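Local atomic coordinates of ADP-dependent (S)-NAD(P)H-hydrate dehydratase (PDB entry 2R3B), a protein that probably catalyses the ADP-dependent dehydration of (6S)-NAD(P)HX, helping to repair this hydrated, damaged form of NADH and NADPH. Residues R46-G51 / T76-V81; A112-I117 / Q141-I146; C67-A72 / A284-M289; E29-Q34 / I252-G257; A150-S155 / Q173-R178. One frame throughout, in Å; residues are numbered along the deposited sequence. Where two conformers were deposited one is given.

In the fold
Contacts 1 and 2 join four neighbouring parallel strands of the sheet in this ribokinase-like fold. Their centres are about 11 Å apart, and strands 46-50 and 114-117 are neighbours: Ile-50 N lies 2.6 Å from Leu-116 O, a probable hydrogen bond. Contact 3 packs the end of helix 57-70, which links the two strands of contact 1. Contact 4 lies about 13 Å from contact 3, centre to centre, and both touch the second subunit. Contact 5 is on the other side of the chain's centre, about 29 Å from contact 3 between centres. It adjoins His-172, a predicted (6S)-NADPHX-binding residue. Gly-51 lies near Ala-59, and the side chains of Leu-116 and Asp-235 are about 7 Å apart; Ala-59 and Asp-235 are predicted likewise.

Contact 1 of 5, residues R46-G51 / T76-V81; sequences RVVLIG and TVITDV
Val-48 to Ile-50 pair in parallel with Thr-76 to Ile-78, the two strands of a beta-alpha-beta unit whose crossover is helix 57-70. Leu-49 is gripped twice, its N donating to Thr-76 O and its O accepting from Ile-78 N, each at 2.8 Å. The last backbone bond, Gly-51 N to Ile-78 O, lengthens to 3.1 Å. The tight side is the face of Val-48 and Ile-50. There CD1 of Ile-78 meets Val-48 CG1 at 3.7 Å and Ile-50 CG1 at 3.9 Å. Ile-78 CG1 stands opposite the carbonyl carbon (chi1 -58°), and the extended chain brings CD1 against both. Helix 102-111 covers Ile-78. On the other face, Thr-64 of helix 57-70 touches both Leu-49 and Val-77. The looser part is the start of the pairing, where a water enters. It donates to Val-47 O, which also takes the N-H of Thr-76, and it lies 2.7 Å from Thr-76 OG1.

Contact 2 of 5, residues A112-I117 / Q141-I146; sequences ADVILI and QQWLII
Ile-115 sits between Trp-143 and Ile-145 of the neighbouring parallel strand. Its N donates to Trp-143 O at 2.9 Å, and its O accepts from Ile-145 N at 2.7 Å in a nearly straight bond (172° at the hydrogen). Branches interlock on both faces. On one, Leu-144 CD1 comes within 3.6 Å of Ile-115 CG2 and also touches Ile-117 CG2. On the other, Leu-116 CD1 meets Ile-145 CG2 at 3.6 Å, while Ile-145 CD1 leans on Val-114 CG1. Leu-116 CG points opposite its backbone N (chi1 166°), and the turn at chi2 brings CD1 over to Ile-145. Before the strands begin, Gln-142 NE2 donates to Ala-112 O at 2.8 Å. The acceptor lies in the amide plane, though the N-H meets the carbonyl well off its axis (129° at O) and tilted from its plane. Two further bonds fix this amide: NE2 also bonds Val-109 O, and OE1 takes the N-H of Gln-139. Water joins Asp-113 O to Gln-141 O. Further out, helix 125-137 covers Ile-115 and Leu-144, and helix 233-247 covers Leu-116 and Ile-145. The strands and helix 125-137 form a beta-alpha-beta unit in the central sheet, between helical layers as in ribokinase-like folds.

Contact 3 of 5, residues C67-A72 / A284-M289; sequences CINSGA and ALPTYM
This is buried helix-to-helix packing, in which Leu-285, Pro-286 and Met-289 of helix 278-292 press on Asn-69 and Ser-70 at the end of helix 57-70. No hydrogen bond crosses it. Carbon mostly meets backbone: Leu-285 CB rests 3.5 Å from Asn-69 O, and its CD1 reaches Ser-70 N at 3.8 Å. The proline ring lies obliquely to the Asn-69 side chain, with CG 3.5 Å from OD1. The amide nitrogen of Asn-69 is turned to Glu-65 O in its own helix. Met-289, here selenomethionine, bends at chi3 (67°) and sets CE 3.2 Å from Ser-70 O. That carbonyl also accepts a hydrogen bond from Gln-247. Ser-70 OG folds back to Cys-67 O at 2.7 Å. Leu-261 of helix 252-269 touches both Leu-285 and Met-289, and Leu-277 of the second subunit packs on Asn-69. Just after Ser-70, Gly-71 takes positive phi (109°). Gly-71 N bonds Ile-68 O, and Ala-72 N weakly bonds Cys-67 O, ending the helix in a Schellman motif.

Contact 4 of 5, residues E29-Q34 / I252-G257; sequences EEVITQ and IETIAG
Val-31, in the last turn of helix 25-31, packs against Glu-253 and Thr-254 in the first turns of helix 252-269. The contact joins an N-terminal helix to a helix late in the chain, within the helical surround of the ribokinase-like fold. Packing rests on the two methyls of Val-31. CG1 points opposite the backbone N (chi1 171°) and touches Thr-254 CA and OG1, both at 3.9 Å. CG2 lies close to the helix backbone and is 4.5 Å from Gly-257 CA. Phe-244 and Phe-248 touch both Val-31 and Thr-254. The polar part has no direct hydrogen bond across it. Thr-254 OG1 is bonded instead to Lys-249 O. The carboxylates of Glu-30 and Glu-253 have planes 35° apart, with their OE2 atoms 4.6 Å from each other. Such like charges probably disfavour closer approach. Each has another partner: Glu-30 a salt bridge to Arg-21, Glu-253 a bond to Thr-251 OG1. The closest approaches set carbon against oxygen: Glu-30 OE2 is 3.4 Å from Glu-253 CG, and Val-31 CG2 is 3.3 Å from Glu-253 O.

Contact 5 of 5, residues A150-S155 / Q173-R178; sequences AITLFS and QMEWQR. With EDO (1,2-ethanediol), chain N.
Thr-152 OG1 lies 2.9 Å from Arg-178 NH1, yet the angle is too poor for a hydrogen bond. The threonine lies across the guanidinium, with CG2 over one face and 3.7 Å from Arg-178 CD. A bend at chi3 (-77°) turns the end of the arginine chain to meet it. A water near the hydroxyl donates to Glu-175 OE2 at 3.2 Å, but it sits suspiciously close to Thr-152 OG1, at 2.5 Å, and the link is doubtful. In the conformer given, Ser-155 sets its OG 3.4 Å from Arg-178 CG. That OG occupies the position between backbone N and carbonyl carbon (chi1 78°) and donates to Thr-152 O one turn back. A 1,2-ethanediol, probably from the crystallisation liquor, donates from O2 to Arg-178 O at 2.6 Å. Deeper in, Ile-151 crosses Glu-175 at about a right angle, its CD1 4.1 Å from OE1. The two helices run nearly parallel, 14° apart, with axes 9.3 Å from each other. They are joined by light packing, and perhaps through water, rather than by direct bonds. Glu-175 OE1 accepts from the backbone N of His-172, so this side of the contact probably helps position that predicted (6S)-NADPHX-binding residue.

Contact 1 of 5, residues R46-G51 / T76-V81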
# COMPACT_ATOMS: atom_id res chain seq x y z
N ARG B 46 -9.83 -22.95 8.45
CA ARG B 46 -8.60 -22.30 8.95
C ARG B 46 -7.48 -22.75 8.05
O ARG B 46 -7.19 -23.95 7.95
CB ARG B 46 -8.28 -22.69 10.39
CG ARG B 46 -9.22 -22.14 11.47
CD ARG B 46 -8.87 -22.71 12.87
NE ARG B 46 -7.50 -22.37 13.28
CZ ARG B 46 -7.12 -21.33 14.03
NH1 ARG B 46 -8.02 -20.46 14.52
NH2 ARG B 46 -5.81 -21.16 14.30
N VAL B 47 -6.84 -21.80 7.40
CA VAL B 47 -5.76 -22.15 6.47
C VAL B 47 -4.46 -21.66 7.05
O VAL B 47 -4.38 -20.57 7.63
CB VAL B 47 -5.96 -21.53 5.06
CG1 VAL B 47 -4.80 -21.87 4.16
CG2 VAL B 47 -7.28 -21.99 4.48
N VAL B 48 -3.41 -22.47 6.91
CA VAL B 48 -2.10 -22.02 7.26
C VAL B 48 -1.21 -22.07 6.01
O VAL B 48 -1.11 -23.12 5.37
CB VAL B 48 -1.48 -22.87 8.41
CG1 VAL B 48 -0.02 -22.41 8.68
CG2 VAL B 48 -2.30 -22.75 9.69
N LEU B 49 -0.60 -20.94 5.67
CA LEU B 49 0.28 -20.82 4.50
C LEU B 49 1.70 -20.70 5.00
O LEU B 49 2.00 -19.85 5.85
CB LEU B 49 -0.11 -19.57 3.71
CG LEU B 49 -1.58 -19.38 3.32
CD1 LEU B 49 -1.74 -18.05 2.54
CD2 LEU B 49 -2.08 -20.57 2.50
N ILE B 50 2.61 -21.52 4.48
CA ILE B 50 3.97 -21.57 4.98
C ILE B 50 4.98 -21.36 3.86
O ILE B 50 4.98 -22.10 2.89
CB ILE B 50 4.24 -22.95 5.64
CG1 ILE B 50 3.13 -23.27 6.64
CG2 ILE B 50 5.65 -22.96 6.26
CD1 ILE B 50 3.24 -24.65 7.32
N GLY B 51 5.80 -20.30 3.97
CA GLY B 51 6.80 -20.01 2.94
C GLY B 51 7.34 -18.62 3.12
O GLY B 51 7.15 -18.00 4.16
N THR B 76 -3.66 -17.87 8.40
CA THR B 76 -2.43 -17.61 9.16
C THR B 76 -1.24 -17.88 8.28
O THR B 76 -1.24 -18.89 7.54
CB THR B 76 -2.35 -18.48 10.43
OG1 THR B 76 -3.55 -18.32 11.17
CG2 THR B 76 -1.16 -18.07 11.32
N VAL B 77 -0.22 -17.03 8.36
CA VAL B 77 0.96 -17.18 7.55
C VAL B 77 2.16 -17.41 8.45
O VAL B 77 2.47 -16.58 9.31
CB VAL B 77 1.19 -15.97 6.62
CG1 VAL B 77 2.34 -16.24 5.61
CG2 VAL B 77 -0.12 -15.62 5.84
N ILE B 78 2.85 -18.53 8.22
CA ILE B 78 4.17 -18.79 8.84
C ILE B 78 5.23 -18.43 7.80
O ILE B 78 5.33 -19.06 6.75
CB ILE B 78 4.35 -20.26 9.25
CG1 ILE B 78 3.27 -20.71 10.25
CG2 ILE B 78 5.80 -20.52 9.79
CD1 ILE B 78 3.23 -22.25 10.41
N THR B 79 5.95 -17.36 8.07
CA THR B 79 6.87 -16.77 7.12
C THR B 79 7.94 -16.03 7.89
O THR B 79 7.78 -15.75 9.06
CB THR B 79 6.16 -15.81 6.14
OG1 THR B 79 7.10 -15.39 5.15
CG2 THR B 79 5.60 -14.56 6.83
N ASP B 80 9.06 -15.73 7.26
CA ASP B 80 10.08 -14.96 7.99
C ASP B 80 9.50 -13.65 8.52
O ASP B 80 8.76 -12.94 7.84
CB ASP B 80 11.29 -14.68 7.12
CG ASP B 80 12.51 -14.32 7.91
OD1 ASP B 80 12.61 -13.16 8.38
OD2 ASP B 80 13.40 -15.20 8.04
N VAL B 81 9.85 -13.33 9.76
CA VAL B 81 9.38 -12.10 10.40
C VAL B 81 9.67 -10.84 9.56
O VAL B 81 8.91 -9.85 9.61
CB VAL B 81 9.96 -11.97 11.82
CG1 VAL B 81 11.48 -11.84 11.75
CG2 VAL B 81 9.26 -10.84 12.53
O HOH W 1 -5.11 -20.46 10.45

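Contact 2 of 5, residues A112-I117 / Q141-I146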
# COMPACT_ATOMS: atom_id res chain seq x y z
N ALA B 112 -5.04 -26.20 11.90
CA ALA B 112 -5.37 -25.90 10.51
C ALA B 112 -6.28 -26.95 9.90
O ALA B 112 -6.14 -28.15 10.20
CB ALA B 112 -4.12 -25.79 9.70
N ASP B 113 -7.19 -26.51 9.01
CA ASP B 113 -7.91 -27.44 8.15
C ASP B 113 -7.13 -27.74 6.87
O ASP B 113 -7.24 -28.82 6.33
CB ASP B 113 -9.29 -26.84 7.80
CG ASP B 113 -10.15 -26.67 9.01
OD1 ASP B 113 -10.38 -27.69 9.69
OD2 ASP B 113 -10.60 -25.55 9.33
N VAL B 114 -6.36 -26.76 6.40
CA VAL B 114 -5.57 -26.79 5.14
C VAL B 114 -4.23 -26.15 5.43
O VAL B 114 -4.16 -25.08 6.05
CB VAL B 114 -6.29 -25.99 4.01
CG1 VAL B 114 -5.51 -26.11 2.66
CG2 VAL B 114 -7.76 -26.47 3.88
N ILE B 115 -3.17 -26.82 5.01
CA ILE B 115 -1.81 -26.34 5.07
C ILE B 115 -1.25 -26.26 3.65
O ILE B 115 -1.26 -27.26 2.93
CB ILE B 115 -0.93 -27.34 5.85
CG1 ILE B 115 -1.50 -27.58 7.26
CG2 ILE B 115 0.55 -26.90 5.85
CD1 ILE B 115 -0.93 -28.85 7.86
N LEU B 116 -0.73 -25.08 3.29
CA LEU B 116 0.04 -24.89 2.07
C LEU B 116 1.46 -24.62 2.49
O LEU B 116 1.73 -23.70 3.31
CB LEU B 116 -0.49 -23.70 1.26
CG LEU B 116 0.40 -23.19 0.14
CD1 LEU B 116 0.57 -24.27 -0.97
CD2 LEU B 116 -0.11 -21.88 -0.46
N ILE B 117 2.38 -25.42 1.97
CA ILE B 117 3.80 -25.19 2.20
C ILE B 117 4.56 -25.10 0.88
O ILE B 117 4.41 -25.95 -0.02
CB ILE B 117 4.41 -26.27 3.14
CG1 ILE B 117 5.88 -25.89 3.49
CG2 ILE B 117 4.25 -27.68 2.54
CD1 ILE B 117 6.41 -26.60 4.75
N GLN B 141 -6.89 -35.80 8.66
CA GLN B 141 -7.99 -35.02 8.13
C GLN B 141 -7.61 -33.68 7.47
O GLN B 141 -8.46 -33.01 6.89
CB GLN B 141 -9.03 -34.75 9.21
CG GLN B 141 -8.71 -33.62 10.20
CD GLN B 141 -7.64 -33.97 11.19
OE1 GLN B 141 -7.23 -35.13 11.31
NE2 GLN B 141 -7.15 -32.95 11.91
N GLN B 142 -6.36 -33.29 7.59
CA GLN B 142 -5.89 -32.02 7.06
C GLN B 142 -5.45 -32.16 5.60
O GLN B 142 -4.70 -33.06 5.24
CB GLN B 142 -4.68 -31.53 7.85
CG GLN B 142 -4.95 -31.15 9.27
CD GLN B 142 -3.70 -30.74 9.98
OE1 GLN B 142 -2.67 -31.45 9.90
NE2 GLN B 142 -3.76 -29.61 10.70
N TRP B 143 -5.86 -31.21 4.76
CA TRP B 143 -5.29 -31.10 3.43
C TRP B 143 -3.90 -30.50 3.54
O TRP B 143 -3.70 -29.55 4.29
CB TRP B 143 -6.17 -30.20 2.56
CG TRP B 143 -7.49 -30.80 2.20
CD1 TRP B 143 -8.69 -30.55 2.77
CD2 TRP B 143 -7.72 -31.72 1.14
NE1 TRP B 143 -9.66 -31.28 2.14
CE2 TRP B 143 -9.10 -31.98 1.12
CE3 TRP B 143 -6.90 -32.30 0.18
CZ2 TRP B 143 -9.67 -32.83 0.19
CZ3 TRP B 143 -7.47 -33.15 -0.75
CH2 TRP B 143 -8.84 -33.41 -0.73
N LEU B 144 -2.96 -31.04 2.78
CA LEU B 144 -1.59 -30.56 2.77
C LEU B 144 -1.19 -30.35 1.32
O LEU B 144 -1.08 -31.33 0.56
CB LEU B 144 -0.65 -31.58 3.43
CG LEU B 144 0.85 -31.32 3.36
CD1 LEU B 144 1.19 -29.94 3.95
CD2 LEU B 144 1.66 -32.40 4.09
N ILE B 145 -0.94 -29.10 0.93
CA ILE B 145 -0.53 -28.75 -0.44
C ILE B 145 0.96 -28.47 -0.41
O ILE B 145 1.43 -27.64 0.36
CB ILE B 145 -1.28 -27.53 -0.96
CG1 ILE B 145 -2.79 -27.73 -0.79
CG2 ILE B 145 -0.85 -27.22 -2.42
CD1 ILE B 145 -3.54 -26.40 -0.73
N ILE B 146 1.72 -29.21 -1.22
CA ILE B 146 3.18 -29.11 -1.27
C ILE B 146 3.52 -28.53 -2.63
O ILE B 146 3.24 -29.14 -3.65
CB ILE B 146 3.83 -30.49 -1.08
CG1 ILE B 146 3.40 -31.08 0.27
CG2 ILE B 146 5.38 -30.41 -1.17
CD1 ILE B 146 3.93 -32.51 0.54
O HOH W 2 -7.93 -30.15 11.39
O HOH W 3 -9.47 -30.45 6.38

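Contact 3 of 5, residues C67-A72 / A284-M289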
# COMPACT_ATOMS: atom_id res chain seq x y z
N CYS B 67 -5.61 -16.48 -1.07
CA CYS B 67 -6.38 -17.25 -0.08
C CYS B 67 -7.50 -16.45 0.59
O CYS B 67 -8.66 -16.89 0.63
CB CYS B 67 -5.41 -17.82 0.96
SG CYS B 67 -6.13 -18.98 2.13
N ILE B 68 -7.17 -15.25 1.05
CA ILE B 68 -8.16 -14.35 1.65
C ILE B 68 -9.25 -14.03 0.67
O ILE B 68 -10.44 -14.20 0.96
CB ILE B 68 -7.50 -13.05 2.11
CG1 ILE B 68 -6.52 -13.37 3.25
CG2 ILE B 68 -8.55 -12.02 2.55
CD1 ILE B 68 -5.60 -12.24 3.51
N ASN B 69 -8.86 -13.60 -0.53
CA ASN B 69 -9.85 -13.23 -1.53
C ASN B 69 -10.71 -14.40 -2.06
O ASN B 69 -11.79 -14.18 -2.60
CB ASN B 69 -9.16 -12.55 -2.71
CG ASN B 69 -8.99 -11.09 -2.51
OD1 ASN B 69 -9.97 -10.34 -2.67
ND2 ASN B 69 -7.77 -10.65 -2.18
N SER B 70 -10.23 -15.64 -1.92
CA SER B 70 -10.97 -16.83 -2.33
C SER B 70 -12.10 -17.18 -1.35
O SER B 70 -12.99 -17.98 -1.68
CB SER B 70 -10.03 -18.03 -2.47
OG SER B 70 -9.76 -18.55 -1.19
N GLY B 71 -12.06 -16.60 -0.16
CA GLY B 71 -13.08 -16.84 0.85
C GLY B 71 -12.69 -17.66 2.06
O GLY B 71 -13.55 -17.98 2.88
N ALA B 72 -11.43 -18.04 2.21
CA ALA B 72 -11.01 -18.74 3.42
C ALA B 72 -11.45 -18.00 4.67
O ALA B 72 -11.35 -16.75 4.77
CB ALA B 72 -9.43 -18.99 3.42
N ALA B 284 -9.76 -10.17 -8.24
CA ALA B 284 -10.98 -10.50 -9.01
C ALA B 284 -11.79 -11.66 -8.45
O ALA B 284 -12.94 -11.87 -8.87
CB ALA B 284 -10.64 -10.77 -10.44
N LEU B 285 -11.23 -12.41 -7.50
CA LEU B 285 -11.91 -13.60 -7.01
C LEU B 285 -13.32 -13.37 -6.48
O LEU B 285 -14.24 -14.11 -6.86
CB LEU B 285 -11.09 -14.34 -5.98
CG LEU B 285 -9.88 -15.07 -6.58
CD1 LEU B 285 -8.90 -15.44 -5.46
CD2 LEU B 285 -10.29 -16.32 -7.46
N PRO B 286 -13.51 -12.38 -5.59
CA PRO B 286 -14.87 -12.22 -5.05
C PRO B 286 -15.99 -11.98 -6.08
O PRO B 286 -17.07 -12.55 -5.94
CB PRO B 286 -14.72 -11.05 -4.08
CG PRO B 286 -13.23 -11.09 -3.68
CD PRO B 286 -12.54 -11.48 -4.95
N THR B 287 -15.72 -11.18 -7.11
CA THR B 287 -16.72 -10.93 -8.16
C THR B 287 -16.95 -12.12 -9.06
O THR B 287 -18.09 -12.47 -9.38
CB THR B 287 -16.42 -9.68 -8.96
OG1 THR B 287 -15.10 -9.75 -9.50
CG2 THR B 287 -16.50 -8.48 -8.06
N TYR B 288 -15.88 -12.82 -9.43
CA TYR B 288 -16.04 -14.02 -10.23
C TYR B 288 -16.76 -15.14 -9.49
O TYR B 288 -17.62 -15.81 -10.07
CB TYR B 288 -14.68 -14.54 -10.72
CG TYR B 288 -14.22 -13.92 -12.01
CD1 TYR B 288 -13.70 -12.64 -12.02
CD2 TYR B 288 -14.35 -14.60 -13.22
CE1 TYR B 288 -13.26 -12.05 -13.21
CE2 TYR B 288 -13.92 -14.03 -14.42
CZ TYR B 288 -13.38 -12.75 -14.39
OH TYR B 288 -12.93 -12.13 -15.56
N MSE B 289 -16.41 -15.37 -8.23
CA MSE B 289 -17.03 -16.45 -7.48
C MSE B 289 -18.52 -16.21 -7.26
O MSE B 289 -19.30 -17.15 -7.29
CB MSE B 289 -16.30 -16.69 -6.16
CG MSE B 289 -14.89 -17.21 -6.39
SE MSE B 289 -13.90 -17.49 -4.77
CE MSE B 289 -14.90 -18.90 -4.08

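Contact 4 of 5, residues E29-Q34 / I252-G257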
# COMPACT_ATOMS: atom_id res chain seq x y z
N GLU B 29 -19.70 -24.13 -11.23
CA GLU B 29 -21.06 -24.25 -10.74
C GLU B 29 -21.23 -25.37 -9.75
O GLU B 29 -21.97 -25.24 -8.78
CB GLU B 29 -22.02 -24.44 -11.97
CG GLU B 29 -22.04 -23.19 -12.81
CD GLU B 29 -22.75 -23.36 -14.13
OE1 GLU B 29 -23.11 -24.52 -14.49
OE2 GLU B 29 -22.93 -22.32 -14.80
N GLU B 30 -20.49 -26.45 -9.96
CA GLU B 30 -20.52 -27.61 -9.13
C GLU B 30 -19.88 -27.31 -7.79
O GLU B 30 -20.44 -27.62 -6.75
CB GLU B 30 -19.76 -28.75 -9.80
CG GLU B 30 -19.72 -30.04 -8.99
CD GLU B 30 -18.97 -31.20 -9.65
OE1 GLU B 30 -18.86 -31.26 -10.90
OE2 GLU B 30 -18.51 -32.07 -8.88
N VAL B 31 -18.70 -26.70 -7.82
CA VAL B 31 -17.85 -26.53 -6.62
C VAL B 31 -18.26 -25.33 -5.75
O VAL B 31 -18.32 -25.44 -4.52
CB VAL B 31 -16.35 -26.39 -7.05
CG1 VAL B 31 -15.46 -25.99 -5.86
CG2 VAL B 31 -15.87 -27.70 -7.67
N ILE B 32 -18.53 -24.18 -6.37
CA ILE B 32 -18.76 -22.96 -5.63
C ILE B 32 -20.21 -22.93 -5.23
O ILE B 32 -21.07 -22.71 -6.05
CB ILE B 32 -18.42 -21.70 -6.42
CG1 ILE B 32 -16.94 -21.75 -6.88
CG2 ILE B 32 -18.75 -20.42 -5.59
CD1 ILE B 32 -16.56 -20.64 -7.84
N THR B 33 -20.46 -23.18 -3.95
CA THR B 33 -21.81 -23.27 -3.42
C THR B 33 -22.22 -21.96 -2.75
O THR B 33 -21.39 -21.17 -2.30
CB THR B 33 -21.91 -24.47 -2.45
OG1 THR B 33 -20.87 -24.42 -1.50
CG2 THR B 33 -21.81 -25.82 -3.23
N GLN B 34 -23.52 -21.71 -2.71
CA GLN B 34 -24.05 -20.61 -1.92
C GLN B 34 -23.83 -20.89 -0.46
O GLN B 34 -24.12 -21.97 0.01
CB GLN B 34 -25.55 -20.44 -2.16
CG GLN B 34 -25.90 -19.61 -3.35
CD GLN B 34 -27.40 -19.29 -3.40
OE1 GLN B 34 -27.84 -18.51 -4.25
NE2 GLN B 34 -28.19 -19.89 -2.49
N ILE B 252 -11.60 -34.05 -5.25
CA ILE B 252 -10.63 -33.44 -6.15
C ILE B 252 -11.29 -32.47 -7.13
O ILE B 252 -10.62 -31.60 -7.68
CB ILE B 252 -9.71 -34.50 -6.80
CG1 ILE B 252 -9.17 -35.47 -5.73
CG2 ILE B 252 -8.52 -33.84 -7.57
CD1 ILE B 252 -8.58 -34.80 -4.42
N GLU B 253 -12.62 -32.55 -7.29
CA GLU B 253 -13.31 -31.57 -8.12
C GLU B 253 -13.07 -30.14 -7.61
O GLU B 253 -13.01 -29.18 -8.39
CB GLU B 253 -14.81 -31.83 -8.13
CG GLU B 253 -15.25 -32.96 -9.10
CD GLU B 253 -15.04 -34.39 -8.57
OE1 GLU B 253 -14.68 -34.61 -7.38
OE2 GLU B 253 -15.25 -35.32 -9.39
N THR B 254 -12.94 -30.02 -6.30
CA THR B 254 -12.70 -28.71 -5.68
C THR B 254 -11.38 -28.13 -6.14
O THR B 254 -11.30 -26.96 -6.42
CB THR B 254 -12.80 -28.82 -4.15
OG1 THR B 254 -14.17 -29.08 -3.80
CG2 THR B 254 -12.33 -27.53 -3.46
N ILE B 255 -10.36 -28.97 -6.24
CA ILE B 255 -9.05 -28.57 -6.70
C ILE B 255 -9.13 -28.18 -8.17
O ILE B 255 -8.58 -27.17 -8.58
CB ILE B 255 -7.99 -29.70 -6.46
CG1 ILE B 255 -7.88 -30.06 -4.98
CG2 ILE B 255 -6.60 -29.27 -6.99
CD1 ILE B 255 -7.06 -31.27 -4.69
N ALA B 256 -9.83 -28.98 -8.99
CA ALA B 256 -10.05 -28.64 -10.38
C ALA B 256 -10.75 -27.29 -10.56
O ALA B 256 -10.45 -26.54 -11.48
CB ALA B 256 -10.84 -29.77 -11.07
N GLY B 257 -11.72 -26.99 -9.70
CA GLY B 257 -12.42 -25.70 -9.74
C GLY B 257 -11.49 -24.51 -9.52
O GLY B 257 -11.60 -23.48 -10.19

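Contact 5 of 5, residues A150-S155 / Q173-R178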
# COMPACT_ATOMS: atom_id res chain seq x y z
N ALA B 150 9.20 -26.79 -1.86
CA ALA B 150 8.84 -27.82 -0.91
C ALA B 150 8.75 -29.18 -1.65
O ALA B 150 9.03 -30.22 -1.07
CB ALA B 150 7.54 -27.48 -0.16
N ILE B 151 8.41 -29.16 -2.93
CA ILE B 151 8.39 -30.40 -3.73
C ILE B 151 9.83 -30.90 -3.92
O ILE B 151 10.13 -32.09 -3.73
CB ILE B 151 7.74 -30.19 -5.11
CG1 ILE B 151 6.30 -29.68 -4.97
CG2 ILE B 151 7.71 -31.54 -5.91
CD1 ILE B 151 5.65 -29.28 -6.27
N THR B 152 10.72 -29.99 -4.28
CA THR B 152 12.13 -30.30 -4.43
C THR B 152 12.73 -30.85 -3.15
O THR B 152 13.43 -31.87 -3.17
CB THR B 152 12.91 -29.09 -4.89
OG1 THR B 152 12.41 -28.67 -6.16
CG2 THR B 152 14.41 -29.39 -5.03
N LEU B 153 12.47 -30.19 -2.02
CA LEU B 153 12.95 -30.70 -0.72
C LEU B 153 12.34 -32.05 -0.36
O LEU B 153 13.00 -32.92 0.24
CB LEU B 153 12.64 -29.70 0.39
CG LEU B 153 13.41 -28.37 0.33
CD1 LEU B 153 12.99 -27.46 1.49
CD2 LEU B 153 14.94 -28.56 0.28
N PHE B 154 11.06 -32.22 -0.69
CA PHE B 154 10.36 -33.46 -0.42
C PHE B 154 11.04 -34.61 -1.17
O PHE B 154 11.27 -35.67 -0.60
CB PHE B 154 8.88 -33.40 -0.79
CG PHE B 154 8.16 -34.70 -0.56
CD1 PHE B 154 8.11 -35.67 -1.58
CD2 PHE B 154 7.59 -35.00 0.67
CE1 PHE B 154 7.49 -36.90 -1.35
CE2 PHE B 154 6.96 -36.23 0.88
CZ PHE B 154 6.90 -37.18 -0.11
N SER B 155 11.38 -34.36 -2.42
CA SER B 155 11.96 -35.38 -3.28
C SER B 155 13.41 -35.68 -2.88
O SER B 155 13.84 -36.84 -2.91
CB SER B 155 11.88 -34.96 -4.74
OG SER B 155 12.88 -34.02 -5.08
N GLN B 173 6.70 -28.91 -14.68
CA GLN B 173 7.28 -30.12 -15.31
C GLN B 173 8.63 -30.59 -14.75
O GLN B 173 8.85 -31.80 -14.60
CB GLN B 173 7.27 -29.97 -16.85
CG GLN B 173 5.81 -30.05 -17.41
CD GLN B 173 5.58 -29.41 -18.80
OE1 GLN B 173 5.67 -28.18 -18.98
NE2 GLN B 173 5.21 -30.24 -19.76
N MSE B 174 9.52 -29.67 -14.40
CA MSE B 174 10.82 -30.06 -13.86
C MSE B 174 10.72 -30.52 -12.40
O MSE B 174 11.42 -31.43 -11.98
CB MSE B 174 11.84 -28.94 -14.05
CG MSE B 174 12.19 -28.68 -15.52
SE MSE B 174 12.95 -30.24 -16.45
CE MSE B 174 14.71 -30.26 -15.65
N GLU B 175 9.82 -29.91 -11.64
CA GLU B 175 9.56 -30.38 -10.28
C GLU B 175 8.98 -31.78 -10.34
O GLU B 175 9.34 -32.64 -9.53
CB GLU B 175 8.64 -29.40 -9.52
CG GLU B 175 9.34 -28.14 -9.03
CD GLU B 175 8.43 -26.91 -8.83
OE1 GLU B 175 7.23 -26.94 -9.18
OE2 GLU B 175 8.95 -25.88 -8.33
N TRP B 176 8.09 -32.03 -11.31
CA TRP B 176 7.50 -33.37 -11.47
C TRP B 176 8.55 -34.42 -11.88
O TRP B 176 8.49 -35.57 -11.44
CB TRP B 176 6.41 -33.32 -12.52
CG TRP B 176 5.65 -34.57 -12.75
CD1 TRP B 176 5.35 -35.09 -13.97
CD2 TRP B 176 5.07 -35.48 -11.79
NE1 TRP B 176 4.60 -36.21 -13.84
CE2 TRP B 176 4.42 -36.49 -12.51
CE3 TRP B 176 5.00 -35.51 -10.38
CZ2 TRP B 176 3.74 -37.52 -11.91
CZ3 TRP B 176 4.35 -36.56 -9.78
CH2 TRP B 176 3.72 -37.56 -10.54
N GLN B 177 9.48 -34.02 -12.73
CA GLN B 177 10.60 -34.90 -13.11
C GLN B 177 11.33 -35.34 -11.87
O GLN B 177 11.65 -36.51 -11.69
CB GLN B 177 11.55 -34.16 -14.04
CG GLN B 177 12.77 -34.97 -14.43
CD GLN B 177 13.61 -34.26 -15.47
OE1 GLN B 177 13.15 -33.98 -16.58
NE2 GLN B 177 14.85 -33.94 -15.12
N ARG B 178 11.56 -34.38 -10.99
CA ARG B 178 12.26 -34.64 -9.74
C ARG B 178 11.47 -35.54 -8.81
O ARG B 178 12.01 -36.46 -8.25
CB ARG B 178 12.64 -33.31 -9.06
CG ARG B 178 13.89 -33.42 -8.24
CD ARG B 178 14.29 -32.09 -7.61
NE ARG B 178 14.92 -31.18 -8.56
CZ ARG B 178 14.35 -30.10 -9.09
NH1 ARG B 178 13.10 -29.75 -8.77
NH2 ARG B 178 15.05 -29.35 -9.95
C1 EDO N . 15.81 -35.68 -5.68
O1 EDO N . 16.01 -34.71 -6.71
C2 EDO N . 14.89 -36.81 -6.15
O2 EDO N . 14.47 -36.65 -7.51
O HOH W 4 11.84 -26.44 -7.01